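PDB 2X32: cellulose-binding protein from Saccharophagus degradans, which binds a long polyisoprenoid diphosphate inside its YceI-like domain and may take part in plant cell wall breakdown, perhaps by carrying such a lipid for redox chemistry. Local coordinates for residues Ser16-Val21 and Val170-Phe175; Ser23-Val28 and Ser160-Ser165; Phe34-Gly39 and Val50-Ser55. All blocks are in the same frame, centred on the assembly; numbering follows the deposited sequence. Where two conformers were deposited one is given.

Overall arrangement
All three contacts involve strands of one curled antiparallel sheet in a YceI-like domain wrapped around an octaprenyl diphosphate; in contact 2 a loop is the partner. Contact 1 pairs strand 7-24 with the last, 167-177. Contact 2, centred about 23 Å from contact 1, joins the far end of strand 7-24 to the loop after helix 149-158. Contact 3 lies in the hairpin of strands 28-42 and 46-52, its centre about 11 Å from that of contact 1. Along the chain, contact 3 nests inside contact 2, and that inside contact 1. L18 and F20 of contact 1 meet F34 of contact 3, making continuous wall along the mid prenyl chain, while contact 2 holds the diphosphate end.

Contact 1 (Ser16-Val21 and Val170-Phe175); sequences SFLNFV and VDFVLF. With OTP ((2E,6E,10E,14E,18E,22E,26E)-3,7,11,15,19,23,27,31-octamethyldotriaconta-2,6,10,14,18,22,26,30-octaenyl trihydrogen diphosphate), chain C.
Residues 17-21 and 170-175 run antiparallel at 170° with axes 4.6 Å apart, F17 facing V173 and N19 facing D171 as hydrogen-bonded pairs, while L18 with F172 and F20 with V170 form the non-hydrogen-bonded pairs. N19 N donates to D171 O at 2.8 Å. Beyond the last bridge the hydroxyl of S16 takes over a backbone role: F175 N donates to S16 OG at 3.0 Å, and the same OG is also hydrogen-bonded to D12 O. On one face of the sheet the F17 ring, in one of its two modelled conformers, packs alongside V173, set there by a chi1 of 58° that places CG between the backbone N and the carbonyl carbon. In that conformer V173 CB sits over the ring face in a CH-pi contact, 4.0 Å from the centroid. L18, F20, V170, F172 and L174 instead line the ligand pocket. L18 CG leans on F172 CB at 3.9 Å, and its CD2 meets V170 CG1. The isoprenoid chain runs past this wall: L174 CD1 reaches OTP C9 at 3.5 Å, F172 CZ lies 3.7 Å from OTP C12, and OTP C25 lies over one face of the F20 ring. Strand 28-42 flanks residues 16-21 through backbone bonds from L18 to F34 and F20 to H32, and strand 130-142 flanks residues 170-175, where N135 bonds D171 OD1.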
# COMPACT_ATOMS: atom_id res chain seq x y z
N SER A 16 2.52 -11.27 3.11
CA SER A 16 1.78 -10.04 2.82
C SER A 16 2.03 -9.55 1.41
O SER A 16 3.13 -9.67 0.90
CB SER A 16 2.18 -8.96 3.83
OG SER A 16 1.81 -9.34 5.16
N PHE A 17 1.07 -8.83 0.84
CA PHE A 17 1.26 -8.27 -0.47
C PHE A 17 0.51 -6.96 -0.65
O PHE A 17 -0.46 -6.70 0.03
CB PHE A 17 0.97 -9.28 -1.59
CG PHE A 17 -0.43 -9.90 -1.60
CD1 PHE A 17 -1.47 -9.25 -2.25
CD2 PHE A 17 -0.68 -11.16 -1.09
CE1 PHE A 17 -2.77 -9.82 -2.31
CE2 PHE A 17 -1.97 -11.75 -1.18
CZ PHE A 17 -3.00 -11.06 -1.77
N LEU A 18 1.00 -6.14 -1.57
CA LEU A 18 0.33 -4.89 -1.94
C LEU A 18 0.56 -4.66 -3.42
O LEU A 18 1.69 -4.72 -3.89
CB LEU A 18 0.78 -3.71 -1.10
CG LEU A 18 0.08 -2.42 -1.37
CD1 LEU A 18 0.03 -1.56 -0.12
CD2 LEU A 18 0.74 -1.65 -2.54
N ASN A 19 -0.52 -4.47 -4.14
CA ASN A 19 -0.57 -4.40 -5.61
C ASN A 19 -1.19 -3.05 -6.02
O ASN A 19 -2.00 -2.51 -5.27
CB ASN A 19 -1.50 -5.47 -6.21
CG ASN A 19 -1.00 -6.93 -6.02
OD1 ASN A 19 0.14 -7.20 -5.65
ND2 ASN A 19 -1.94 -7.85 -6.17
N PHE A 20 -0.89 -2.60 -7.23
CA PHE A 20 -1.53 -1.43 -7.80
C PHE A 20 -1.68 -1.63 -9.27
O PHE A 20 -0.93 -2.38 -9.89
CB PHE A 20 -0.74 -0.16 -7.43
CG PHE A 20 0.63 -0.06 -8.02
CD1 PHE A 20 0.87 0.66 -9.22
CD2 PHE A 20 1.72 -0.63 -7.38
CE1 PHE A 20 2.16 0.79 -9.71
CE2 PHE A 20 3.01 -0.52 -7.90
CZ PHE A 20 3.22 0.21 -9.06
N VAL A 21 -2.69 -0.99 -9.84
CA VAL A 21 -3.04 -1.23 -11.22
C VAL A 21 -2.90 0.05 -12.05
O VAL A 21 -3.53 1.07 -11.72
CB VAL A 21 -4.49 -1.77 -11.35
CG1 VAL A 21 -4.88 -1.95 -12.81
CG2 VAL A 21 -4.67 -3.06 -10.55
N VAL A 170 -5.47 0.31 -5.65
CA VAL A 170 -4.50 -0.37 -4.78
C VAL A 170 -5.23 -1.44 -3.99
O VAL A 170 -6.32 -1.19 -3.51
CB VAL A 170 -3.85 0.63 -3.82
CG1 VAL A 170 -2.92 -0.11 -2.79
CG2 VAL A 170 -3.07 1.63 -4.59
N ASP A 171 -4.67 -2.66 -3.90
CA ASP A 171 -5.18 -3.76 -3.10
C ASP A 171 -4.11 -4.34 -2.25
O ASP A 171 -2.94 -4.38 -2.65
CB ASP A 171 -5.71 -4.85 -3.99
CG ASP A 171 -6.96 -4.45 -4.67
OD1 ASP A 171 -8.00 -4.31 -4.01
OD2 ASP A 171 -6.90 -4.34 -5.91
N PHE A 172 -4.45 -4.78 -1.05
CA PHE A 172 -3.45 -5.39 -0.18
C PHE A 172 -4.07 -6.44 0.69
O PHE A 172 -5.25 -6.36 1.05
CB PHE A 172 -2.70 -4.34 0.66
CG PHE A 172 -3.58 -3.38 1.44
CD1 PHE A 172 -4.13 -3.73 2.69
CD2 PHE A 172 -3.90 -2.13 0.93
CE1 PHE A 172 -4.95 -2.86 3.36
CE2 PHE A 172 -4.73 -1.29 1.62
CZ PHE A 172 -5.22 -1.66 2.84
N VAL A 173 -3.28 -7.42 1.05
CA VAL A 173 -3.61 -8.41 2.11
C VAL A 173 -2.38 -8.45 3.01
O VAL A 173 -1.28 -8.84 2.59
CB VAL A 173 -3.93 -9.77 1.56
CG1 VAL A 173 -4.23 -10.75 2.73
CG2 VAL A 173 -5.13 -9.69 0.55
N LEU A 174 -2.56 -8.03 4.26
CA LEU A 174 -1.47 -7.91 5.23
C LEU A 174 -1.71 -8.92 6.35
O LEU A 174 -2.85 -9.03 6.84
CB LEU A 174 -1.44 -6.52 5.82
CG LEU A 174 -1.35 -5.40 4.79
CD1 LEU A 174 -1.45 -4.06 5.48
CD2 LEU A 174 -0.11 -5.43 3.87
N PHE A 175 -0.67 -9.63 6.75
CA PHE A 175 -0.77 -10.55 7.86
C PHE A 175 0.08 -10.05 8.98
O PHE A 175 1.26 -9.73 8.76
CB PHE A 175 -0.29 -11.93 7.41
CG PHE A 175 -1.18 -12.55 6.37
CD1 PHE A 175 -2.29 -13.33 6.74
CD2 PHE A 175 -0.95 -12.36 5.02
CE1 PHE A 175 -3.13 -13.87 5.77
CE2 PHE A 175 -1.80 -12.92 4.06
CZ PHE A 175 -2.88 -13.64 4.43
O7 OTP C . 3.13 0.60 -23.79
P2 OTP C . 4.62 0.49 -23.61
O5 OTP C . 5.40 1.23 -24.68
O6 OTP C . 5.11 -0.90 -23.33
O4 OTP C . 4.90 1.39 -22.25
P1 OTP C . 5.38 0.84 -20.81
O2 OTP C . 4.12 0.29 -20.16
O3 OTP C . 6.69 0.09 -20.81
O1 OTP C . 5.64 2.13 -19.87
C40 OTP C . 4.49 2.90 -19.47
C39 OTP C . 4.35 2.91 -17.94
C37 OTP C . 3.21 2.68 -17.32
C38 OTP C . 1.86 2.33 -17.96
C36 OTP C . 3.17 2.76 -15.79
C35 OTP C . 2.46 3.98 -15.25
C34 OTP C . 2.37 3.92 -13.71
C32 OTP C . 1.36 4.38 -12.97
C33 OTP C . 0.11 4.93 -13.57
C31 OTP C . 1.44 4.17 -11.45
C30 OTP C . 1.33 5.37 -10.56
C29 OTP C . 1.32 4.99 -9.08
C27 OTP C . 0.61 5.61 -8.15
C28 OTP C . -0.23 6.87 -8.38
C26 OTP C . 0.53 5.07 -6.74
C25 OTP C . 1.23 3.76 -6.47
C24 OTP C . 0.78 3.04 -5.18
C22 OTP C . 1.43 3.04 -4.01
C23 OTP C . 2.80 3.62 -3.76
C21 OTP C . 0.77 2.35 -2.86
C20 OTP C . 0.28 3.32 -1.75
C19 OTP C . -0.34 2.62 -0.54
C17 OTP C . -1.63 2.53 -0.25
C18 OTP C . -2.74 3.25 -0.95
C16 OTP C . -2.06 1.63 0.89
C15 OTP C . -2.78 2.37 1.98
C14 OTP C . -2.88 1.55 3.24
C12 OTP C . -3.93 1.57 4.10
C13 OTP C . -5.18 2.39 3.84
C11 OTP C . -3.94 0.76 5.36
C10 OTP C . -2.85 -0.21 5.58
C9 OTP C . -3.03 -1.19 6.74
C7 OTP C . -2.42 -1.15 7.93
C8 OTP C . -1.31 -0.20 8.33
C6 OTP C . -2.82 -2.18 8.96
C5 OTP C . -3.82 -1.67 9.98
C4 OTP C . -4.13 -2.68 11.05
C2 OTP C . -5.34 -2.84 11.59
C3 OTP C . -6.59 -2.09 11.29
C1 OTP C . -5.49 -3.87 12.67

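Contact 2 (Ser23-Val28 and Ser160-Ser165); sequences SKKTHV and SLNVIS. With OTP ((2E,6E,10E,14E,18E,22E,26E)-3,7,11,15,19,23,27,31-octamethyldotriaconta-2,6,10,14,18,22,26,30-octaenyl trihydrogen diphosphate), chain C.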
# COMPACT_ATOMS: atom_id res chain seq x y z
N SER A 23 -3.48 1.93 -15.85
CA SER A 23 -4.21 1.82 -17.12
C SER A 23 -3.57 2.72 -18.15
O SER A 23 -3.27 3.86 -17.84
CB SER A 23 -5.66 2.24 -16.94
OG SER A 23 -6.33 2.21 -18.18
N LYS A 24 -3.32 2.18 -19.33
CA LYS A 24 -2.75 2.93 -20.44
C LYS A 24 -3.59 2.77 -21.67
O LYS A 24 -4.36 1.81 -21.76
CB LYS A 24 -1.30 2.49 -20.70
CG LYS A 24 -1.12 1.04 -21.19
CD LYS A 24 0.36 0.70 -21.32
CE LYS A 24 0.62 -0.74 -21.79
NZ LYS A 24 2.04 -1.13 -21.46
N LYS A 25 -3.47 3.70 -22.61
CA LYS A 25 -4.23 3.60 -23.87
C LYS A 25 -5.73 3.46 -23.57
O LYS A 25 -6.25 4.19 -22.73
CB LYS A 25 -3.71 2.42 -24.69
CG LYS A 25 -2.24 2.44 -25.01
CD LYS A 25 -1.90 1.14 -25.72
CE LYS A 25 -0.44 1.03 -26.10
NZ LYS A 25 -0.30 -0.10 -27.07
N THR A 26 -6.43 2.57 -24.28
CA THR A 26 -7.86 2.33 -24.02
C THR A 26 -8.02 1.22 -23.00
O THR A 26 -8.13 0.03 -23.35
CB THR A 26 -8.60 1.97 -25.30
OG1 THR A 26 -8.25 2.91 -26.32
CG2 THR A 26 -10.12 1.99 -25.04
N HIS A 27 -8.01 1.63 -21.74
CA HIS A 27 -8.25 0.72 -20.61
C HIS A 27 -7.37 -0.55 -20.72
O HIS A 27 -7.86 -1.68 -20.61
CB HIS A 27 -9.76 0.42 -20.56
CG HIS A 27 -10.22 -0.20 -19.27
ND1 HIS A 27 -9.99 0.37 -18.03
CD2 HIS A 27 -10.93 -1.33 -19.03
CE1 HIS A 27 -10.52 -0.39 -17.09
NE2 HIS A 27 -11.10 -1.43 -17.67
N VAL A 28 -6.06 -0.37 -20.95
CA VAL A 28 -5.13 -1.50 -20.90
C VAL A 28 -4.58 -1.57 -19.47
O VAL A 28 -3.74 -0.72 -19.06
CB VAL A 28 -4.04 -1.41 -21.95
CG1 VAL A 28 -3.05 -2.60 -21.86
CG2 VAL A 28 -4.66 -1.33 -23.35
N SER A 160 6.13 6.92 -25.64
CA SER A 160 5.34 7.42 -26.77
C SER A 160 3.84 7.07 -26.69
O SER A 160 3.18 6.78 -27.70
CB SER A 160 5.92 6.91 -28.11
OG SER A 160 7.34 7.09 -28.21
N LEU A 161 3.29 7.05 -25.48
CA LEU A 161 1.92 6.65 -25.27
C LEU A 161 1.02 7.86 -25.33
O LEU A 161 1.43 8.97 -25.04
CB LEU A 161 1.75 5.94 -23.91
CG LEU A 161 2.30 4.52 -23.84
CD1 LEU A 161 2.41 3.95 -22.40
CD2 LEU A 161 1.38 3.57 -24.64
N ASN A 162 -0.22 7.62 -25.73
CA ASN A 162 -1.21 8.67 -25.85
C ASN A 162 -1.81 9.09 -24.49
O ASN A 162 -1.97 10.28 -24.21
CB ASN A 162 -2.31 8.24 -26.84
CG ASN A 162 -2.95 6.86 -26.52
OD1 ASN A 162 -2.52 6.11 -25.63
ND2 ASN A 162 -4.00 6.52 -27.29
N VAL A 163 -2.07 8.09 -23.65
CA VAL A 163 -2.74 8.28 -22.36
C VAL A 163 -2.24 7.23 -21.35
O VAL A 163 -2.04 6.06 -21.68
CB VAL A 163 -4.25 8.09 -22.51
CG1 VAL A 163 -4.52 6.82 -23.25
CG2 VAL A 163 -4.96 8.04 -21.16
N ILE A 164 -1.98 7.70 -20.14
CA ILE A 164 -1.82 6.82 -18.98
C ILE A 164 -2.74 7.41 -17.94
O ILE A 164 -2.64 8.61 -17.65
CB ILE A 164 -0.38 6.80 -18.45
CG1 ILE A 164 0.59 6.22 -19.49
CG2 ILE A 164 -0.32 5.97 -17.11
CD1 ILE A 164 2.08 6.21 -19.03
N SER A 165 -3.60 6.58 -17.34
CA SER A 165 -4.54 7.10 -16.34
C SER A 165 -3.76 7.55 -15.10
O SER A 165 -2.77 6.91 -14.70
CB SER A 165 -5.57 6.08 -15.94
OG SER A 165 -6.33 6.56 -14.83
O7 OTP C . 3.13 0.60 -23.79
P2 OTP C . 4.62 0.49 -23.61
O5 OTP C . 5.40 1.23 -24.68
O6 OTP C . 5.11 -0.90 -23.33
O4 OTP C . 4.90 1.39 -22.25
P1 OTP C . 5.38 0.84 -20.81
O2 OTP C . 4.12 0.29 -20.16
O3 OTP C . 6.69 0.09 -20.81
O1 OTP C . 5.64 2.13 -19.87
C40 OTP C . 4.49 2.90 -19.47
C39 OTP C . 4.35 2.91 -17.94
C37 OTP C . 3.21 2.68 -17.32
C38 OTP C . 1.86 2.33 -17.96
C36 OTP C . 3.17 2.76 -15.79
C35 OTP C . 2.46 3.98 -15.25
C34 OTP C . 2.37 3.92 -13.71
C32 OTP C . 1.36 4.38 -12.97
C33 OTP C . 0.11 4.93 -13.57
C31 OTP C . 1.44 4.17 -11.45
C30 OTP C . 1.33 5.37 -10.56
C29 OTP C . 1.32 4.99 -9.08
C27 OTP C . 0.61 5.61 -8.15
C28 OTP C . -0.23 6.87 -8.38
C26 OTP C . 0.53 5.07 -6.74
C25 OTP C . 1.23 3.76 -6.47
C24 OTP C . 0.78 3.04 -5.18
C22 OTP C . 1.43 3.04 -4.01
C23 OTP C . 2.80 3.62 -3.76
C21 OTP C . 0.77 2.35 -2.86
C20 OTP C . 0.28 3.32 -1.75
C19 OTP C . -0.34 2.62 -0.54
C17 OTP C . -1.63 2.53 -0.25
C18 OTP C . -2.74 3.25 -0.95
C16 OTP C . -2.06 1.63 0.89
C15 OTP C . -2.78 2.37 1.98
C14 OTP C . -2.88 1.55 3.24
C12 OTP C . -3.93 1.57 4.10
C13 OTP C . -5.18 2.39 3.84
C11 OTP C . -3.94 0.76 5.36
C10 OTP C . -2.85 -0.21 5.58
C9 OTP C . -3.03 -1.19 6.74
C7 OTP C . -2.42 -1.15 7.93
C8 OTP C . -1.31 -0.20 8.33
C6 OTP C . -2.82 -2.18 8.96
C5 OTP C . -3.82 -1.67 9.98
C4 OTP C . -4.13 -2.68 11.05
C2 OTP C . -5.34 -2.84 11.59
C3 OTP C . -6.59 -2.09 11.29
C1 OTP C . -5.49 -3.87 12.67
O HOH W 1 -3.26 4.26 -14.13
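A chi1 of 65° sets K24 CG between its backbone N and carbonyl carbon, and the fully extended chain beyond carries NZ past L161 to the diphosphate of the polyisoprenoid. The site lies at the diphosphate end of the ligand pocket of the YceI-like fold, where the end of strand 7-24 meets the loop that follows helix 149-158 through a single backbone bridge, K24 with I164. K24 NZ grips both phosphate groups, donating to OTP O2 at 2.8 Å and to OTP O7 at 3.1 Å. E30 adds a salt bridge from the protein side, probably steadying the ammonium. L161 lies against the same head group, with CD1 3.6 Å from OTP O4. K25 crosses L161 at about a right angle, and CE and CD2 touch tightly. I164 turns CG2 to the prenyl methyl OTP C33 at 3.7 Å, so this loop meets tail as well as head. The backbones are tied on both sides of the bridge: S165 N donates to S23 O, while K25 N approaches V163 O from above the carbonyl plane. Past S165 a water closes the seam, accepting from S23 N at 2.9 Å and donating to S165 O at 2.8 Å.

Contact 3 (Phe34-Gly39 and Val50-Ser55); sequences FDVLSG and VIDLNS. With OTP ((2E,6E,10E,14E,18E,22E,26E)-3,7,11,15,19,23,27,31-octamethyldotriaconta-2,6,10,14,18,22,26,30-octaenyl trihydrogen diphosphate), chain C.
The hydroxyl of S55 stands in for a strand backbone: a chi1 of 78° puts OG between the backbone N and the carbonyl carbon, where it accepts from V36 N at 2.9 Å and joins the two segments where regular pairing stops. They belong to the beta hairpin of strands 28-42 and 46-52, with S38 and V50 as its hydrogen-bonded pair. Within 52-55, D52 O is gripped twice, by S55 OG at 2.7 Å and by S55 N, which braces the turn. D35 N adds a straight bond to S55 O, approaching from above the carbonyl plane. On the pocket side I51 CG2 rests over one face of the F34 ring, 3.7 Å from the centroid. L53 runs beside the ring, with CD2 3.6 Å from F34 CE1. The F34 ring also meets that of F20 on the adjoining strand 7-24. An alanine at F34 would remove the ring and is likely to open a gap between I51 CG2, L53 CD2 and the prenyl chain, leaving the lipid less closely held. L37 lies alongside I51, its CD2 4.0 Å from I51 CG1. Toward the ligand, I51 CD1 touches OTP C19 and F34 CZ touches the methyl OTP C23, both at 3.7 Å.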
# COMPACT_ATOMS: atom_id res chain seq x y z
N PHE A 34 4.64 -4.39 -5.09
CA PHE A 34 5.84 -4.11 -4.29
C PHE A 34 6.28 -5.39 -3.59
O PHE A 34 5.51 -5.96 -2.80
CB PHE A 34 5.60 -2.96 -3.29
CG PHE A 34 5.33 -1.66 -3.95
CD1 PHE A 34 6.37 -0.89 -4.44
CD2 PHE A 34 4.01 -1.15 -4.03
CE1 PHE A 34 6.13 0.33 -5.07
CE2 PHE A 34 3.77 0.07 -4.60
CZ PHE A 34 4.80 0.81 -5.14
N ASP A 35 7.47 -5.85 -3.90
CA ASP A 35 7.93 -7.15 -3.39
C ASP A 35 8.39 -7.10 -1.93
O ASP A 35 8.58 -8.15 -1.31
CB ASP A 35 9.02 -7.74 -4.28
CG ASP A 35 8.52 -8.18 -5.65
OD1 ASP A 35 7.30 -8.47 -5.82
OD2 ASP A 35 9.37 -8.29 -6.53
N VAL A 36 8.67 -5.89 -1.40
CA VAL A 36 9.17 -5.75 -0.05
C VAL A 36 8.29 -4.78 0.75
O VAL A 36 8.16 -3.60 0.42
CB VAL A 36 10.62 -5.29 -0.00
CG1 VAL A 36 11.10 -5.04 1.44
CG2 VAL A 36 11.56 -6.32 -0.69
N LEU A 37 7.68 -5.34 1.82
CA LEU A 37 6.84 -4.64 2.79
C LEU A 37 7.40 -4.92 4.17
O LEU A 37 7.93 -5.99 4.45
CB LEU A 37 5.41 -5.16 2.75
CG LEU A 37 4.71 -5.10 1.39
CD1 LEU A 37 3.35 -5.82 1.46
CD2 LEU A 37 4.58 -3.66 0.87
N SER A 38 7.26 -3.95 5.06
CA SER A 38 7.55 -4.14 6.49
C SER A 38 6.52 -3.43 7.33
O SER A 38 5.71 -2.69 6.82
CB SER A 38 8.97 -3.70 6.89
OG SER A 38 9.12 -2.31 6.77
N GLY A 39 6.52 -3.72 8.59
CA GLY A 39 5.62 -3.05 9.51
C GLY A 39 5.32 -3.78 10.77
O GLY A 39 5.86 -4.82 11.06
N VAL A 50 5.22 -0.10 5.89
CA VAL A 50 6.27 0.59 5.16
C VAL A 50 6.44 -0.18 3.82
O VAL A 50 6.70 -1.39 3.77
CB VAL A 50 7.57 0.59 5.92
CG1 VAL A 50 8.70 1.30 5.11
CG2 VAL A 50 7.40 1.19 7.32
N ILE A 51 6.29 0.58 2.73
CA ILE A 51 6.33 0.04 1.41
C ILE A 51 7.68 0.44 0.78
O ILE A 51 7.97 1.61 0.62
CB ILE A 51 5.19 0.62 0.54
CG1 ILE A 51 3.84 0.25 1.14
CG2 ILE A 51 5.29 0.04 -0.91
CD1 ILE A 51 2.82 1.27 0.96
N ASP A 52 8.51 -0.56 0.43
CA ASP A 52 9.80 -0.29 -0.17
C ASP A 52 9.65 0.03 -1.65
O ASP A 52 9.37 -0.84 -2.47
CB ASP A 52 10.68 -1.51 0.04
CG ASP A 52 12.03 -1.44 -0.67
OD1 ASP A 52 12.34 -0.39 -1.26
OD2 ASP A 52 12.74 -2.50 -0.65
N LEU A 53 9.78 1.31 -1.99
CA LEU A 53 9.43 1.73 -3.33
C LEU A 53 10.48 1.25 -4.34
O LEU A 53 10.18 1.08 -5.55
CB LEU A 53 9.27 3.25 -3.39
CG LEU A 53 8.14 3.79 -2.54
CD1 LEU A 53 8.17 5.31 -2.56
CD2 LEU A 53 6.76 3.27 -3.04
N ASN A 54 11.68 0.91 -3.87
CA ASN A 54 12.65 0.22 -4.73
C ASN A 54 12.32 -1.21 -5.10
O ASN A 54 12.90 -1.75 -6.05
CB ASN A 54 14.06 0.25 -4.11
CG ASN A 54 14.70 1.60 -4.23
OD1 ASN A 54 14.78 2.16 -5.34
ND2 ASN A 54 15.15 2.14 -3.10
N SER A 55 11.30 -1.80 -4.42
CA SER A 55 10.87 -3.18 -4.72
C SER A 55 9.74 -3.25 -5.71
O SER A 55 9.17 -4.31 -5.88
CB SER A 55 10.52 -3.90 -3.41
OG SER A 55 9.25 -3.51 -2.95
O7 OTP C . 3.13 0.60 -23.79
P2 OTP C . 4.62 0.49 -23.61
O5 OTP C . 5.40 1.23 -24.68
O6 OTP C . 5.11 -0.90 -23.33
O4 OTP C . 4.90 1.39 -22.25
P1 OTP C . 5.38 0.84 -20.81
O2 OTP C . 4.12 0.29 -20.16
O3 OTP C . 6.69 0.09 -20.81
O1 OTP C . 5.64 2.13 -19.87
C40 OTP C . 4.49 2.90 -19.47
C39 OTP C . 4.35 2.91 -17.94
C37 OTP C . 3.21 2.68 -17.32
C38 OTP C . 1.86 2.33 -17.96
C36 OTP C . 3.17 2.76 -15.79
C35 OTP C . 2.46 3.98 -15.25
C34 OTP C . 2.37 3.92 -13.71
C32 OTP C . 1.36 4.38 -12.97
C33 OTP C . 0.11 4.93 -13.57
C31 OTP C . 1.44 4.17 -11.45
C30 OTP C . 1.33 5.37 -10.56
C29 OTP C . 1.32 4.99 -9.08
C27 OTP C . 0.61 5.61 -8.15
C28 OTP C . -0.23 6.87 -8.38
C26 OTP C . 0.53 5.07 -6.74
C25 OTP C . 1.23 3.76 -6.47
C24 OTP C . 0.78 3.04 -5.18
C22 OTP C . 1.43 3.04 -4.01
C23 OTP C . 2.80 3.62 -3.76
C21 OTP C . 0.77 2.35 -2.86
C20 OTP C . 0.28 3.32 -1.75
C19 OTP C . -0.34 2.62 -0.54
C17 OTP C . -1.63 2.53 -0.25
C18 OTP C . -2.74 3.25 -0.95
C16 OTP C . -2.06 1.63 0.89
C15 OTP C . -2.78 2.37 1.98
C14 OTP C . -2.88 1.55 3.24
C12 OTP C . -3.93 1.57 4.10
C13 OTP C . -5.18 2.39 3.84
C11 OTP C . -3.94 0.76 5.36
C10 OTP C . -2.85 -0.21 5.58
C9 OTP C . -3.03 -1.19 6.74
C7 OTP C . -2.42 -1.15 7.93
C8 OTP C . -1.31 -0.20 8.33
C6 OTP C . -2.82 -2.18 8.96
C5 OTP C . -3.82 -1.67 9.98
C4 OTP C . -4.13 -2.68 11.05
C2 OTP C . -5.34 -2.84 11.59
C3 OTP C . -6.59 -2.09 11.29
C1 OTP C . -5.49 -3.87 12.67
O HOH W 2 11.50 -6.41 -7.26